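Local coordinates for protein acetaldehyde dehydrogenase (Acetylating) (Geobacillus thermoglucosidasius, PDB 5J78) that probably catalyses the NAD-dependent, CoA-acylating interconversion of acetaldehyde and acetyl-CoA, at residues 57-62 and 154-159. Sequence-based numbering, arbitrary orientation.
Sequences EIDKIV and AVKARN
Val62, on the helical segment 57-62, comes nearest to Lys156 in the last turn of helix 143-156, their CA atoms 6.1 Å apart, and beyond that turn the chain leaves the helix through Arg158. Val62 rests its CG2 branch on the Lys156 backbone, 3.6 Å from Lys156 CA. One turn earlier, CG2 of Ile58 lies over Val155 O and Lys156 O, 3.7 Å from the latter, which is also bonded to Thr112 OG1, while its CD1 reaches CG of Arg158, the two side chains crossing almost perpendicularly. Ile61 adds its CG2, 3.9 Å from CG1 of Val155. Beside this apolar patch runs Lys156: bent at chi2 (70°), its chain passes Val62 and brings NZ to Asp59 OD1 at 2.6 Å, a salt bridge on the syn side of the carboxylate but 30° out of its plane. Lys108 O also accepts from NZ, so the ammonium is gripped by backbone as well as by charge. A water lies within hydrogen-bonding distance of Asp59 OD2 and takes a weak bond from Lys156 NZ. The Arg158 guanidinium turns elsewhere, to Glu51 O and Thr112 O. Positive phi at Arg158 (79°), with Arg158 N bonded to Val155 O and Asn159 N to Ala154 O, defines a Schellman motif; here this helix C-terminus, leading into strand 160-165 of the mixed sheet, packs against helix 55-84 in an aldehyde dehydrogenase-family fold.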
loop_
_atom_site.group_PDB
_atom_site.type_symbol
_atom_site.label_atom_id
_atom_site.label_comp_id
_atom_site.label_asym_id
_atom_site.label_seq_id
_atom_site.Cartn_x
_atom_site.Cartn_y
_atom_site.Cartn_z
ATOM N N GLU A 57 3.977 43.435 -15.375
ATOM C CA GLU A 57 2.726 42.784 -15.747
ATOM C C GLU A 57 2.287 41.845 -14.637
ATOM O O GLU A 57 1.107 41.814 -14.268
ATOM C CB GLU A 57 2.875 42.036 -17.065
ATOM C CG GLU A 57 3.007 42.946 -18.271
ATOM C CD GLU A 57 3.471 42.218 -19.529
ATOM O OE1 GLU A 57 4.148 41.176 -19.424
ATOM O OE2 GLU A 57 3.152 42.691 -20.641
ATOM N N ILE A 58 3.242 41.100 -14.088
ATOM C CA ILE A 58 2.989 40.275 -12.907
ATOM C C ILE A 58 2.518 41.144 -11.750
ATOM O O ILE A 58 1.524 40.820 -11.098
ATOM C CB ILE A 58 4.259 39.469 -12.469
ATOM C CG1 ILE A 58 4.661 38.464 -13.569
ATOM C CG2 ILE A 58 4.050 38.754 -11.122
ATOM C CD1 ILE A 58 3.735 37.282 -13.739
ATOM N N ASP A 59 3.232 42.235 -11.473
ATOM C CA ASP A 59 2.893 43.057 -10.320
ATOM C C ASP A 59 1.498 43.694 -10.444
ATOM O O ASP A 59 0.802 43.832 -9.443
ATOM C CB ASP A 59 3.943 44.144 -10.094
ATOM C CG ASP A 59 5.272 43.583 -9.571
ATOM O OD1 ASP A 59 5.344 42.392 -9.194
ATOM O OD2 ASP A 59 6.242 44.356 -9.508
ATOM N N LYS A 60 1.085 44.060 -11.656
ATOM C CA LYS A 60 -0.275 44.567 -11.868
ATOM C C LYS A 60 -1.334 43.506 -11.532
ATOM O O LYS A 60 -2.354 43.815 -10.916
ATOM C CB LYS A 60 -0.460 45.036 -13.311
ATOM C CG LYS A 60 0.150 46.394 -13.594
ATOM C CD LYS A 60 0.054 46.754 -15.073
ATOM C CE LYS A 60 0.872 48.007 -15.413
ATOM N NZ LYS A 60 0.263 49.281 -14.920
ATOM N N ILE A 61 -1.095 42.263 -11.953
ATOM C CA ILE A 61 -1.990 41.156 -11.613
ATOM C C ILE A 61 -2.083 40.979 -10.089
ATOM O O ILE A 61 -3.184 40.884 -9.534
ATOM C CB ILE A 61 -1.526 39.844 -12.285
ATOM C CG1 ILE A 61 -1.670 40.004 -13.808
ATOM C CG2 ILE A 61 -2.343 38.626 -11.750
ATOM C CD1 ILE A 61 -0.977 38.968 -14.641
ATOM N N VAL A 62 -0.940 40.963 -9.410
ATOM C CA VAL A 62 -0.941 40.732 -7.957
ATOM C C VAL A 62 -1.703 41.855 -7.232
ATOM O O VAL A 62 -2.448 41.614 -6.261
ATOM C CB VAL A 62 0.492 40.617 -7.411
ATOM C CG1 VAL A 62 0.506 40.523 -5.903
ATOM C CG2 VAL A 62 1.231 39.382 -8.047
ATOM N N ALA A 154 1.685 32.753 -4.643
ATOM C CA ALA A 154 1.883 31.843 -5.767
ATOM C C ALA A 154 1.991 32.597 -7.079
ATOM O O ALA A 154 2.854 32.294 -7.907
ATOM C CB ALA A 154 0.750 30.815 -5.850
ATOM N N VAL A 155 1.111 33.573 -7.290
ATOM C CA VAL A 155 1.087 34.266 -8.579
ATOM C C VAL A 155 2.268 35.238 -8.694
ATOM O O VAL A 155 2.860 35.375 -9.754
ATOM C CB VAL A 155 -0.251 35.009 -8.790
ATOM C CG1 VAL A 155 -0.217 35.896 -10.053
ATOM C CG2 VAL A 155 -1.381 34.002 -8.895
ATOM N N LYS A 156 2.621 35.891 -7.595
ATOM C CA LYS A 156 3.764 36.797 -7.584
ATOM C C LYS A 156 5.054 36.060 -7.992
ATOM O O LYS A 156 5.913 36.645 -8.657
ATOM C CB LYS A 156 3.900 37.436 -6.199
ATOM C CG LYS A 156 5.165 38.262 -5.956
ATOM C CD LYS A 156 5.195 39.559 -6.733
ATOM C CE LYS A 156 6.615 40.134 -6.729
ATOM N NZ LYS A 156 6.698 41.575 -7.122
ATOM N N ALA A 157 5.176 34.781 -7.630
ATOM C CA ALA A 157 6.348 33.980 -8.024
ATOM C C ALA A 157 6.171 33.308 -9.388
ATOM O O ALA A 157 7.034 32.524 -9.835
ATOM C CB ALA A 157 6.654 32.941 -6.954
ATOM N N ARG A 158 5.038 33.610 -10.020
ATOM C CA ARG A 158 4.725 33.254 -11.412
ATOM C C ARG A 158 4.279 31.807 -11.588
ATOM O O ARG A 158 4.522 31.186 -12.620
ATOM C CB ARG A 158 5.914 33.557 -12.330
ATOM C CG ARG A 158 6.365 35.024 -12.273
ATOM C CD ARG A 158 7.853 35.180 -12.509
ATOM N NE ARG A 158 8.189 34.939 -13.900
ATOM C CZ ARG A 158 9.344 34.440 -14.328
ATOM N NH1 ARG A 158 10.310 34.124 -13.487
ATOM N NH2 ARG A 158 9.539 34.271 -15.618
ATOM N N ASN A 159 3.577 31.304 -10.581
ATOM C CA ASN A 159 2.987 29.977 -10.606
ATOM C C ASN A 159 1.484 29.992 -10.866
ATOM O O ASN A 159 0.826 31.016 -10.680
ATOM C CB ASN A 159 3.249 29.285 -9.264
ATOM C CG ASN A 159 4.704 29.316 -8.889
ATOM O OD1 ASN A 159 5.529 28.640 -9.513
ATOM N ND2 ASN A 159 5.043 30.139 -7.909
HETATM O O HOH W 1 8.594 43.828 -8.132
#